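Local coordinates for monosaccharide ABC transporter substrate-binding protein, CUT2 family (Bradyrhizobium sp., PDB 4YHS) that probably captures a monosaccharide or a related small solute in the periplasm and hands it to a CUT2-family ABC importer, at residues Leu61-Pro66 against Met91-Ala96; Val76-Ala81 against Asp347-Val352; Ala119-Ala124 against Pro143-Val148. All blocks are in the same frame, centred on the assembly; numbering follows the deposited sequence.

Interaction 1: residues Leu61-Pro66 against Met91-Ala96; sequences LCVSFP and MNLVEA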
ATOM      1  N   LEU A  61      21.396   8.558  -1.364  1.00 20.58           N
ATOM      2  CA  LEU A  61      20.466   7.504  -0.976  1.00 16.75           C
ATOM      3  C   LEU A  61      20.338   6.510  -2.105  1.00 24.56           C
ATOM      4  O   LEU A  61      19.912   6.877  -3.202  1.00 24.75           O
ATOM      5  CB  LEU A  61      19.067   8.051  -0.663  1.00 20.67           C
ATOM      6  CG  LEU A  61      18.970   9.168   0.386  1.00 20.90           C
ATOM      7  CD1 LEU A  61      17.526   9.553   0.610  1.00 20.37           C
ATOM      8  CD2 LEU A  61      19.641   8.771   1.687  1.00 22.94           C
ATOM      9  N   CYS A  62      20.705   5.264  -1.841  1.00 17.10           N
ATOM     10  CA  CYS A  62      20.465   4.193  -2.812  1.00 18.60           C
ATOM     11  C   CYS A  62      19.062   3.672  -2.564  1.00 22.89           C
ATOM     12  O   CYS A  62      18.723   3.346  -1.416  1.00 19.16           O
ATOM     13  CB  CYS A  62      21.507   3.076  -2.687  1.00 21.19           C
ATOM     14  SG  CYS A  62      21.075   1.609  -3.639  1.00 22.84           S
ATOM     15  N   VAL A  63      18.233   3.616  -3.612  1.00 17.37           N
ATOM     16  CA  VAL A  63      16.861   3.134  -3.472  1.00 15.48           C
ATOM     17  C   VAL A  63      16.699   1.928  -4.396  1.00 18.43           C
ATOM     18  O   VAL A  63      16.886   2.043  -5.603  1.00 16.23           O
ATOM     19  CB  VAL A  63      15.808   4.219  -3.804  1.00 16.56           C
ATOM     20  CG1 VAL A  63      14.393   3.700  -3.464  1.00 15.72           C
ATOM     21  CG2 VAL A  63      16.109   5.480  -3.017  1.00 15.59           C
ATOM     22  N   SER A  64      16.333   0.788  -3.809  1.00 18.14           N
ATOM     23  CA  SER A  64      16.181  -0.486  -4.532  1.00 15.19           C
ATOM     24  C   SER A  64      14.722  -0.945  -4.558  1.00 16.46           C
ATOM     25  O   SER A  64      14.106  -1.182  -3.507  1.00 16.32           O
ATOM     26  CB  SER A  64      17.076  -1.546  -3.875  1.00 16.41           C
ATOM     27  OG  SER A  64      16.807  -2.857  -4.342  1.00 17.49           O
ATOM     28  N   PHE A  65      14.162  -0.996  -5.766  1.00 14.64           N
ATOM     29  CA  PHE A  65      12.766  -1.352  -5.995  1.00 15.62           C
ATOM     30  C   PHE A  65      12.681  -2.761  -6.546  1.00 13.56           C
ATOM     31  O   PHE A  65      13.618  -3.227  -7.212  1.00 17.55           O
ATOM     32  CB  PHE A  65      12.124  -0.404  -7.001  1.00 18.88           C
ATOM     33  CG  PHE A  65      11.467   0.826  -6.399  1.00 13.38           C
ATOM     34  CD1 PHE A  65      11.828   1.321  -5.179  1.00 12.56           C
ATOM     35  CD2 PHE A  65      10.462   1.482  -7.118  1.00 20.55           C
ATOM     36  CE1 PHE A  65      11.176   2.477  -4.666  1.00 15.18           C
ATOM     37  CE2 PHE A  65       9.836   2.598  -6.634  1.00 15.36           C
ATOM     38  CZ  PHE A  65      10.171   3.101  -5.426  1.00 12.32           C
ATOM     39  N   PRO A  66      11.569  -3.456  -6.278  1.00 16.39           N
ATOM     40  CA  PRO A  66      11.367  -4.787  -6.867  1.00 19.26           C
ATOM     41  C   PRO A  66      11.206  -4.742  -8.391  1.00 18.49           C
ATOM     42  O   PRO A  66      11.612  -5.683  -9.091  1.00 19.54           O
ATOM     43  CB  PRO A  66      10.078  -5.268  -6.196  1.00 20.97           C
ATOM     44  CG  PRO A  66       9.356  -4.009  -5.825  1.00 18.74           C
ATOM     45  CD  PRO A  66      10.424  -3.023  -5.468  1.00 17.61           C
HETATM   46  N   MSE A  91      19.132  10.999  -4.823  1.00 27.37           N
HETATM   47  CA  MSE A  91      18.601   9.651  -4.923  1.00 24.26           C
HETATM   48  C   MSE A  91      19.219   8.958  -6.129  1.00 26.72           C
HETATM   49  O   MSE A  91      19.386   9.569  -7.172  1.00 24.36           O
HETATM   50  CB  MSE A  91      17.070   9.683  -5.060  1.00 20.16           C
HETATM   51  CG  MSE A  91      16.478   8.386  -5.672  1.00 36.23           C
HETATM   52 SE   MSE A  91      14.648   8.595  -6.159  1.00 47.98          SE
HETATM   53  CE  MSE A  91      15.021   9.420  -7.889  1.00 29.74           C
ATOM     54  N   ASN A  92      19.569   7.687  -5.967  1.00 21.09           N
ATOM     55  CA  ASN A  92      19.990   6.835  -7.084  1.00 23.19           C
ATOM     56  C   ASN A  92      19.083   5.617  -6.992  1.00 17.78           C
ATOM     57  O   ASN A  92      19.235   4.805  -6.077  1.00 20.02           O
ATOM     58  CB  ASN A  92      21.487   6.484  -6.977  1.00 32.49           C
ATOM     59  CG  ASN A  92      21.844   5.168  -7.641  1.00 51.85           C
ATOM     60  OD1 ASN A  92      21.473   4.909  -8.788  1.00 54.18           O
ATOM     61  ND2 ASN A  92      22.586   4.328  -6.920  1.00 63.18           N
ATOM     62  N   LEU A  93      18.079   5.526  -7.872  1.00 21.47           N
ATOM     63  CA  LEU A  93      17.106   4.442  -7.764  1.00 15.98           C
ATOM     64  C   LEU A  93      17.381   3.395  -8.825  1.00 18.35           C
ATOM     65  O   LEU A  93      17.667   3.742  -9.977  1.00 19.91           O
ATOM     66  CB  LEU A  93      15.676   4.955  -7.911  1.00 15.79           C
ATOM     67  CG  LEU A  93      14.543   3.942  -7.644  1.00 19.33           C
ATOM     68  CD1 LEU A  93      13.347   4.648  -7.037  1.00 21.69           C
ATOM     69  CD2 LEU A  93      14.115   3.214  -8.936  1.00 18.74           C
ATOM     70  N   VAL A  94      17.360   2.132  -8.396  1.00 21.04           N
ATOM     71  CA  VAL A  94      17.516   0.969  -9.254  1.00 24.31           C
ATOM     72  C   VAL A  94      16.307   0.040  -9.029  1.00 20.79           C
ATOM     73  O   VAL A  94      15.695   0.051  -7.953  1.00 18.84           O
ATOM     74  CB  VAL A  94      18.863   0.239  -8.975  1.00 24.31           C
ATOM     75  CG1 VAL A  94      20.022   1.179  -9.329  1.00 22.96           C
ATOM     76  CG2 VAL A  94      18.962  -0.216  -7.519  1.00 23.62           C
ATOM     77  N   GLU A  95      15.905  -0.700 -10.066  1.00 21.63           N
ATOM     78  CA  GLU A  95      14.778  -1.641  -9.946  1.00 19.37           C
ATOM     79  C   GLU A  95      15.136  -2.973 -10.624  1.00 21.14           C
ATOM     80  O   GLU A  95      15.788  -2.997 -11.684  1.00 18.56           O
ATOM     81  CB  GLU A  95      13.506  -1.039 -10.532  1.00 21.02           C
ATOM     82  CG  GLU A  95      13.607  -0.679 -11.989  1.00 23.71           C
ATOM     83  CD  GLU A  95      13.244  -1.800 -12.907  1.00 25.61           C
ATOM     84  OE1 GLU A  95      13.570  -1.647 -14.087  1.00 28.74           O
ATOM     85  OE2 GLU A  95      12.629  -2.825 -12.472  1.00 22.93           O
ATOM     86  N   ALA A  96      14.705  -4.077 -10.005  1.00 16.24           N
ATOM     87  CA  ALA A  96      15.246  -5.392 -10.355  1.00 15.49           C
ATOM     88  C   ALA A  96      14.488  -6.073 -11.483  1.00 20.28           C
ATOM     89  O   ALA A  96      14.914  -7.117 -11.962  1.00 23.65           O
ATOM     90  CB  ALA A  96      15.265  -6.294  -9.148  1.00 21.64           C
TER
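Val-63 and Leu-93 face each other in the parallel strand pair that begins and ends a beta-alpha-beta unit, with helix 71-87 forming the crossover between the two strands. Backbone bonds alternate in direction down the pair. Val-63 N donates to Asn-92 O at 2.9 Å and Val-63 O receives Val-94 N at 2.8 Å, so this one residue uses both of its backbone polar groups on the partner strand. The last rung, Ala-96 N to Phe-65 O, stretches to 3.1 Å and bends to 143° where the strands give way to loop. On the face bearing Val-63, Phe-65 and Leu-93, the leucine does most of the joining. With CG anti to its own backbone N (chi1 -173°), Leu-93 brings CD1 against Val-63 CG1 at 3.8 Å and centres the same methyl over one face of the Phe-65 ring, a CH-pi contact 3.9 Å from the ring centroid. Val-63 turns its other methyl, CG2, to CG of Met-91, a selenomethionine. Helix 71-87 packs on this face, and Trp-73 meets Phe-65 edge to face. The reverse face, with Ser-64 and Val-94, lies against helix 102-115, to which the disulfide Cys-62 to Cys-112 ties it covalently.

Interaction 2: residues Val76-Ala81 against Asp347-Val352; sequences VDYGVA and DGFKPV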
ATOM      1  N   VAL A  76       5.218   4.979  -5.448  1.00 13.65           N
ATOM      2  CA  VAL A  76       6.300   4.995  -4.486  1.00 13.03           C
ATOM      3  C   VAL A  76       7.508   5.775  -5.061  1.00 12.78           C
ATOM      4  O   VAL A  76       8.138   6.560  -4.341  1.00 14.81           O
ATOM      5  CB  VAL A  76       6.738   3.579  -4.092  1.00 12.12           C
ATOM      6  CG1 VAL A  76       7.730   3.656  -2.977  1.00 15.31           C
ATOM      7  CG2 VAL A  76       5.553   2.740  -3.683  1.00 10.79           C
ATOM      8  N   ASP A  77       7.811   5.557  -6.345  1.00 14.53           N
ATOM      9  CA  ASP A  77       8.899   6.267  -7.039  1.00 11.94           C
ATOM     10  C   ASP A  77       8.704   7.785  -6.934  1.00 13.93           C
ATOM     11  O   ASP A  77       9.630   8.538  -6.638  1.00 14.29           O
ATOM     12  CB  ASP A  77       8.968   5.847  -8.502  1.00 15.82           C
ATOM     13  CG  ASP A  77      10.037   6.590  -9.272  1.00 20.32           C
ATOM     14  OD1 ASP A  77      11.233   6.476  -8.923  1.00 19.56           O
ATOM     15  OD2 ASP A  77       9.683   7.261 -10.236  1.00 18.46           O
ATOM     16  N   TYR A  78       7.496   8.224  -7.243  1.00 14.59           N
ATOM     17  CA  TYR A  78       7.157   9.639  -7.188  1.00 12.08           C
ATOM     18  C   TYR A  78       7.443  10.224  -5.804  1.00 14.49           C
ATOM     19  O   TYR A  78       8.042  11.275  -5.702  1.00 14.02           O
ATOM     20  CB  TYR A  78       5.679   9.827  -7.567  1.00 15.91           C
ATOM     21  CG  TYR A  78       5.188  11.248  -7.457  1.00 16.31           C
ATOM     22  CD1 TYR A  78       5.438  12.178  -8.475  1.00 14.65           C
ATOM     23  CD2 TYR A  78       4.450  11.658  -6.360  1.00 21.49           C
ATOM     24  CE1 TYR A  78       4.990  13.478  -8.370  1.00 20.41           C
ATOM     25  CE2 TYR A  78       3.983  12.949  -6.255  1.00 16.76           C
ATOM     26  CZ  TYR A  78       4.265  13.862  -7.252  1.00 19.07           C
ATOM     27  OH  TYR A  78       3.801  15.166  -7.167  1.00 23.47           O
ATOM     28  N   GLY A  79       7.040   9.521  -4.747  1.00 12.98           N
ATOM     29  CA  GLY A  79       7.255   9.960  -3.378  1.00 15.51           C
ATOM     30  C   GLY A  79       8.732  10.058  -3.057  1.00 16.42           C
ATOM     31  O   GLY A  79       9.189  11.057  -2.522  1.00 13.58           O
ATOM     32  N   VAL A  80       9.478   9.014  -3.385  1.00 14.36           N
ATOM     33  CA  VAL A  80      10.918   9.027  -3.080  1.00 13.01           C
ATOM     34  C   VAL A  80      11.618  10.147  -3.851  1.00 14.71           C
ATOM     35  O   VAL A  80      12.461  10.849  -3.268  1.00 16.37           O
ATOM     36  CB  VAL A  80      11.572   7.650  -3.377  1.00 16.46           C
ATOM     37  CG1 VAL A  80      13.060   7.713  -3.136  1.00 20.79           C
ATOM     38  CG2 VAL A  80      10.992   6.595  -2.463  1.00 21.55           C
ATOM     39  N   ALA A  81      11.262  10.340  -5.124  1.00 15.76           N
ATOM     40  CA  ALA A  81      11.949  11.337  -5.964  1.00 19.69           C
ATOM     41  C   ALA A  81      11.600  12.738  -5.497  1.00 18.93           C
ATOM     42  O   ALA A  81      12.462  13.615  -5.428  1.00 18.38           O
ATOM     43  CB  ALA A  81      11.593  11.196  -7.429  1.00 14.29           C
ATOM     44  N   ASP A 347      -1.211  11.247 -13.067  1.00 16.92           N
ATOM     45  CA  ASP A 347      -1.379  10.750 -14.442  1.00 15.21           C
ATOM     46  C   ASP A 347      -0.223  11.180 -15.324  1.00 16.91           C
ATOM     47  O   ASP A 347       0.230  12.310 -15.264  1.00 20.33           O
ATOM     48  CB  ASP A 347      -2.675  11.264 -15.054  1.00 18.46           C
ATOM     49  CG  ASP A 347      -3.890  10.859 -14.263  1.00 32.93           C
ATOM     50  OD1 ASP A 347      -4.296   9.702 -14.378  1.00 36.24           O
ATOM     51  OD2 ASP A 347      -4.429  11.700 -13.536  1.00 42.10           O
ATOM     52  N   GLY A 348       0.277  10.258 -16.142  1.00 19.11           N
ATOM     53  CA  GLY A 348       1.263  10.622 -17.142  1.00 24.65           C
ATOM     54  C   GLY A 348       2.671  10.648 -16.582  1.00 30.64           C
ATOM     55  O   GLY A 348       3.614  10.761 -17.333  1.00 27.58           O
ATOM     56  N   PHE A 349       2.806  10.547 -15.263  1.00 23.12           N
ATOM     57  CA  PHE A 349       4.118  10.606 -14.621  1.00 17.95           C
ATOM     58  C   PHE A 349       4.998   9.487 -15.152  1.00 20.89           C
ATOM     59  O   PHE A 349       4.569   8.331 -15.251  1.00 24.57           O
ATOM     60  CB  PHE A 349       3.986  10.511 -13.097  1.00 21.90           C
ATOM     61  CG  PHE A 349       5.313  10.428 -12.359  1.00 18.82           C
ATOM     62  CD1 PHE A 349       6.159  11.534 -12.266  1.00 23.14           C
ATOM     63  CD2 PHE A 349       5.717   9.244 -11.780  1.00 18.52           C
ATOM     64  CE1 PHE A 349       7.373  11.436 -11.572  1.00 21.17           C
ATOM     65  CE2 PHE A 349       6.933   9.163 -11.082  1.00 17.03           C
ATOM     66  CZ  PHE A 349       7.733  10.259 -10.995  1.00 16.75           C
ATOM     67  N   LYS A 350       6.204   9.871 -15.536  1.00 22.08           N
ATOM     68  CA  LYS A 350       7.226   8.953 -15.995  1.00 21.01           C
ATOM     69  C   LYS A 350       8.216   8.680 -14.856  1.00 14.80           C
ATOM     70  O   LYS A 350       8.607   9.598 -14.138  1.00 20.96           O
ATOM     71  CB  LYS A 350       7.936   9.546 -17.211  1.00 25.63           C
ATOM     72  CG  LYS A 350       7.032   9.615 -18.451  1.00 40.62           C
ATOM     73  CD  LYS A 350       7.760  10.179 -19.667  1.00 57.04           C
ATOM     74  CE  LYS A 350       6.929  10.052 -20.947  1.00 65.94           C
ATOM     75  NZ  LYS A 350       7.612  10.641 -22.156  1.00 71.57           N
ATOM     76  N   PRO A 351       8.624   7.410 -14.695  1.00 25.04           N
ATOM     77  CA  PRO A 351       9.516   7.100 -13.575  1.00 18.33           C
ATOM     78  C   PRO A 351      10.816   7.868 -13.579  1.00 22.37           C
ATOM     79  O   PRO A 351      11.361   8.156 -14.647  1.00 19.63           O
ATOM     80  CB  PRO A 351       9.778   5.602 -13.731  1.00 20.06           C
ATOM     81  CG  PRO A 351       9.386   5.267 -15.088  1.00 25.04           C
ATOM     82  CD  PRO A 351       8.321   6.217 -15.501  1.00 21.70           C
ATOM     83  N   VAL A 352      11.279   8.189 -12.377  1.00 20.36           N
ATOM     84  CA  VAL A 352      12.496   8.955 -12.135  1.00 19.82           C
ATOM     85  C   VAL A 352      13.538   8.101 -11.403  1.00 19.90           C
ATOM     86  O   VAL A 352      13.219   7.445 -10.402  1.00 17.36           O
ATOM     87  CB  VAL A 352      12.161  10.236 -11.289  1.00 20.40           C
ATOM     88  CG1 VAL A 352      13.423  11.019 -10.964  1.00 25.69           C
ATOM     89  CG2 VAL A 352      11.188  11.113 -12.060  1.00 28.32           C
TER
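An irregular segment near the C-terminus passes beside one helical turn, bringing the CA atoms of Asp-77 and Pro-351 to 6.6 Å from each other, with Ala-81 and Val-352 paired one turn further on. Asp-77 shows how a helix carboxylate can supply a polar link to a segment that has no regular structure of its own. Its CG stands anti to the backbone N (chi1 178°), which carries the carboxylate out to Val-352, whose N donates to Asp-77 OD2 at 2.8 Å. The bond is almost straight, 175° at the hydrogen, and enters on the syn lone pair. The same OD2 lies at the edge of the Phe-349 ring, 3.4 Å from CE2. One face of that ring receives Tyr-78 in a T-shaped pair: the tyrosine presents its edge, CD1 standing 3.7 Å from Phe-349 CE1 and off toward the rim, with the planes at 86°. Beyond the aspartate, Ala-81 CB meets Val-352 CG1 at 4.0 Å. The same helix turns other side chains to the core: Val-76 and Val-80 to Phe-65 and Val-63 of strand 60-65. Tyr-78 reaches Val-300 of helix 299-314, and Val-352 also touches Met-91 of strand 90-95.

Interaction 3: residues Ala119-Ala124 against Pro143-Val148; sequences AVIIGA and PVIDLV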
ATOM      1  N   ALA A 119      22.944   5.763   2.630  1.00 20.13           N
ATOM      2  CA  ALA A 119      21.862   4.923   3.155  1.00 20.10           C
ATOM      3  C   ALA A 119      21.229   4.141   2.008  1.00 18.29           C
ATOM      4  O   ALA A 119      21.331   4.548   0.853  1.00 20.19           O
ATOM      5  CB  ALA A 119      20.797   5.773   3.871  1.00 17.59           C
ATOM      6  N   VAL A 120      20.600   3.018   2.361  1.00 17.16           N
ATOM      7  CA  VAL A 120      19.890   2.177   1.411  1.00 18.28           C
ATOM      8  C   VAL A 120      18.408   2.043   1.813  1.00 19.34           C
ATOM      9  O   VAL A 120      18.099   1.638   2.925  1.00 17.04           O
ATOM     10  CB  VAL A 120      20.548   0.776   1.305  1.00 16.00           C
ATOM     11  CG1 VAL A 120      19.774  -0.085   0.326  1.00 20.23           C
ATOM     12  CG2 VAL A 120      22.011   0.902   0.848  1.00 18.33           C
ATOM     13  N   ILE A 121      17.506   2.377   0.895  1.00 16.44           N
ATOM     14  CA  ILE A 121      16.070   2.228   1.074  1.00 17.62           C
ATOM     15  C   ILE A 121      15.636   1.071   0.184  1.00 20.27           C
ATOM     16  O   ILE A 121      15.919   1.080  -0.987  1.00 15.79           O
ATOM     17  CB  ILE A 121      15.349   3.556   0.714  1.00 17.29           C
ATOM     18  CG1 ILE A 121      15.789   4.650   1.692  1.00 18.63           C
ATOM     19  CG2 ILE A 121      13.845   3.416   0.738  1.00 18.02           C
ATOM     20  CD1 ILE A 121      15.367   6.048   1.240  1.00 18.01           C
ATOM     21  N   ILE A 122      14.985   0.064   0.757  1.00 15.04           N
ATOM     22  CA  ILE A 122      14.682  -1.180   0.038  1.00 12.75           C
ATOM     23  C   ILE A 122      13.196  -1.528   0.042  1.00 14.43           C
ATOM     24  O   ILE A 122      12.583  -1.629   1.099  1.00 14.93           O
ATOM     25  CB  ILE A 122      15.417  -2.383   0.663  1.00 17.06           C
ATOM     26  CG1 ILE A 122      16.919  -2.182   0.691  1.00 19.91           C
ATOM     27  CG2 ILE A 122      15.131  -3.678  -0.111  1.00 18.04           C
ATOM     28  CD1 ILE A 122      17.657  -3.318   1.385  1.00 17.07           C
ATOM     29  N   GLY A 123      12.649  -1.753  -1.153  1.00 13.39           N
ATOM     30  CA  GLY A 123      11.374  -2.418  -1.322  1.00 12.72           C
ATOM     31  C   GLY A 123      11.677  -3.864  -1.666  1.00 15.52           C
ATOM     32  O   GLY A 123      11.982  -4.189  -2.814  1.00 15.92           O
ATOM     33  N   ALA A 124      11.611  -4.732  -0.655  1.00 15.65           N
ATOM     34  CA  ALA A 124      12.196  -6.063  -0.751  1.00 18.47           C
ATOM     35  C   ALA A 124      11.367  -7.044  -1.561  1.00 17.60           C
ATOM     36  O   ALA A 124      10.155  -7.146  -1.380  1.00 18.91           O
ATOM     37  CB  ALA A 124      12.425  -6.616   0.626  1.00 18.05           C
ATOM     38  N   PRO A 143      22.732   2.938   7.155  1.00 26.23           N
ATOM     39  CA  PRO A 143      21.346   2.665   7.561  1.00 20.26           C
ATOM     40  C   PRO A 143      20.558   1.998   6.440  1.00 22.29           C
ATOM     41  O   PRO A 143      20.723   2.385   5.273  1.00 18.92           O
ATOM     42  CB  PRO A 143      20.776   4.053   7.861  1.00 28.35           C
ATOM     43  CG  PRO A 143      21.930   4.941   8.022  1.00 31.49           C
ATOM     44  CD  PRO A 143      23.038   4.377   7.206  1.00 27.52           C
ATOM     45  N   VAL A 144      19.707   1.038   6.792  1.00 18.17           N
ATOM     46  CA  VAL A 144      18.867   0.359   5.811  1.00 17.96           C
ATOM     47  C   VAL A 144      17.413   0.577   6.226  1.00 21.47           C
ATOM     48  O   VAL A 144      17.008   0.231   7.342  1.00 20.99           O
ATOM     49  CB  VAL A 144      19.189  -1.151   5.705  1.00 19.15           C
ATOM     50  CG1 VAL A 144      18.317  -1.802   4.657  1.00 23.18           C
ATOM     51  CG2 VAL A 144      20.683  -1.363   5.375  1.00 22.76           C
ATOM     52  N   ILE A 145      16.632   1.126   5.300  1.00 19.59           N
ATOM     53  CA  ILE A 145      15.210   1.409   5.522  1.00 13.74           C
ATOM     54  C   ILE A 145      14.324   0.404   4.771  1.00 16.63           C
ATOM     55  O   ILE A 145      14.486   0.201   3.566  1.00 17.64           O
ATOM     56  CB  ILE A 145      14.848   2.816   5.021  1.00 18.13           C
ATOM     57  CG1 ILE A 145      15.826   3.863   5.523  1.00 23.25           C
ATOM     58  CG2 ILE A 145      13.437   3.178   5.412  1.00 15.65           C
ATOM     59  CD1 ILE A 145      15.891   3.981   6.973  1.00 25.07           C
ATOM     60  N   ASP A 146      13.379  -0.186   5.493  1.00 12.41           N
ATOM     61  CA  ASP A 146      12.407  -1.137   4.976  1.00 16.22           C
ATOM     62  C   ASP A 146      11.171  -0.391   4.448  1.00 17.74           C
ATOM     63  O   ASP A 146      10.368   0.135   5.226  1.00 17.45           O
ATOM     64  CB  ASP A 146      12.057  -2.109   6.125  1.00 19.35           C
ATOM     65  CG  ASP A 146      11.051  -3.164   5.759  1.00 15.26           C
ATOM     66  OD1 ASP A 146      10.578  -3.241   4.590  1.00 18.45           O
ATOM     67  OD2 ASP A 146      10.753  -3.936   6.703  1.00 16.46           O
ATOM     68  N   LEU A 147      11.007  -0.385   3.125  1.00 15.39           N
ATOM     69  CA  LEU A 147       9.954   0.400   2.444  1.00 15.04           C
ATOM     70  C   LEU A 147       8.890  -0.519   1.853  1.00 13.87           C
ATOM     71  O   LEU A 147       9.201  -1.426   1.058  1.00 14.29           O
ATOM     72  CB  LEU A 147      10.570   1.286   1.352  1.00 11.45           C
ATOM     73  CG  LEU A 147       9.617   2.031   0.390  1.00 14.29           C
ATOM     74  CD1 LEU A 147       8.739   3.052   1.082  1.00 15.95           C
ATOM     75  CD2 LEU A 147      10.413   2.733  -0.714  1.00 18.21           C
ATOM     76  N   VAL A 148       7.659  -0.317   2.322  1.00 11.77           N
ATOM     77  CA  VAL A 148       6.429  -0.925   1.804  1.00 13.43           C
ATOM     78  C   VAL A 148       6.235  -2.409   2.134  1.00 19.16           C
ATOM     79  O   VAL A 148       5.181  -2.774   2.681  1.00 16.48           O
ATOM     80  CB  VAL A 148       6.298  -0.763   0.277  1.00 13.76           C
ATOM     81  CG1 VAL A 148       5.021  -1.483  -0.201  1.00 13.30           C
ATOM     82  CG2 VAL A 148       6.159   0.734  -0.115  1.00 12.89           C
TER
HETATM   83  O   HOH W   1      10.592  -3.825   1.925  1.00 14.26           O
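Ile-121 and Ile-145 both set CG1 anti to the carbonyl carbon, beside the backbone N (chi1 -64° and -49°), and the shared choice sets the two CG1 atoms, Ile-121 CG1 and Ile-145 CG1, alongside each other, 3.9 Å apart, before chi2 turns the end of Ile-145 away. The other branch of Ile-121 serves a different neighbour: CG2 reaches diagonally to Leu-147 CD2 at 3.8 Å. On the reverse face the diagonal runs the other way along the partner strand, from Ile-122 CD1 back to Val-144 CG1 at 3.7 Å. Both faces thus carry aliphatic contacts, while four backbone bonds join the strands between them. They run from Val-120 N to Pro-143 O, Ile-145 N to Val-120 O (2.8 Å), Ile-122 N to Ile-145 O and Leu-147 N to Ile-122 O.

After Leu-147 the ladder opens. The next rung would join Ala-124 N to Leu-147 O, but these atoms are 4.4 Å apart and a water bridges them instead. It accepts the Ala-124 N-H at 2.9 Å and lies 2.7 Å from Asp-146 OD1 and 2.9 Å from Leu-147 O, hydrogen-bonded to both, although more acceptors surround it than it has protons to give. The other carboxylate oxygen of buried Asp-146, OD2, is gripped by a salt bridge to Lys-159 and by the backbone N of Ile-151, so the acid fastens the loop that follows its own strand.

Helix 299-314 covers the face of Ile-145, and helix 102-115 that of Val-120 and Ile-122. The two parallel strands, linked through helix 131-138, form a beta-alpha-beta unit as in the Rossmann-like lobes of periplasmic binding proteins, in which the C-terminal strand ends commonly border the ligand cleft.

Interactions 1 and 3 are successive parts of one sheet, their centres about 9 Å apart: strands 60-65 and 119-122 are neighbours, probably bonded through Cys-62 O and Ile-121 N at 2.8 Å. Interaction 2 lies about 13 Å, centre to centre, from interaction 1 and packs on the helix that links the strands of interaction 1, with Leu-93 CD1 packed 3.4 Å from Asp-77 OD1. That helix also reaches interaction 3, about 17 Å away between centres, where Val-76 CG1 meets Leu-147 CD2 at 3.6 Å. Segment 347-352, remote in sequence, thus adds a layer over that helix, in a lobe whose strand ends, as in relatives, probably border the solute cleft.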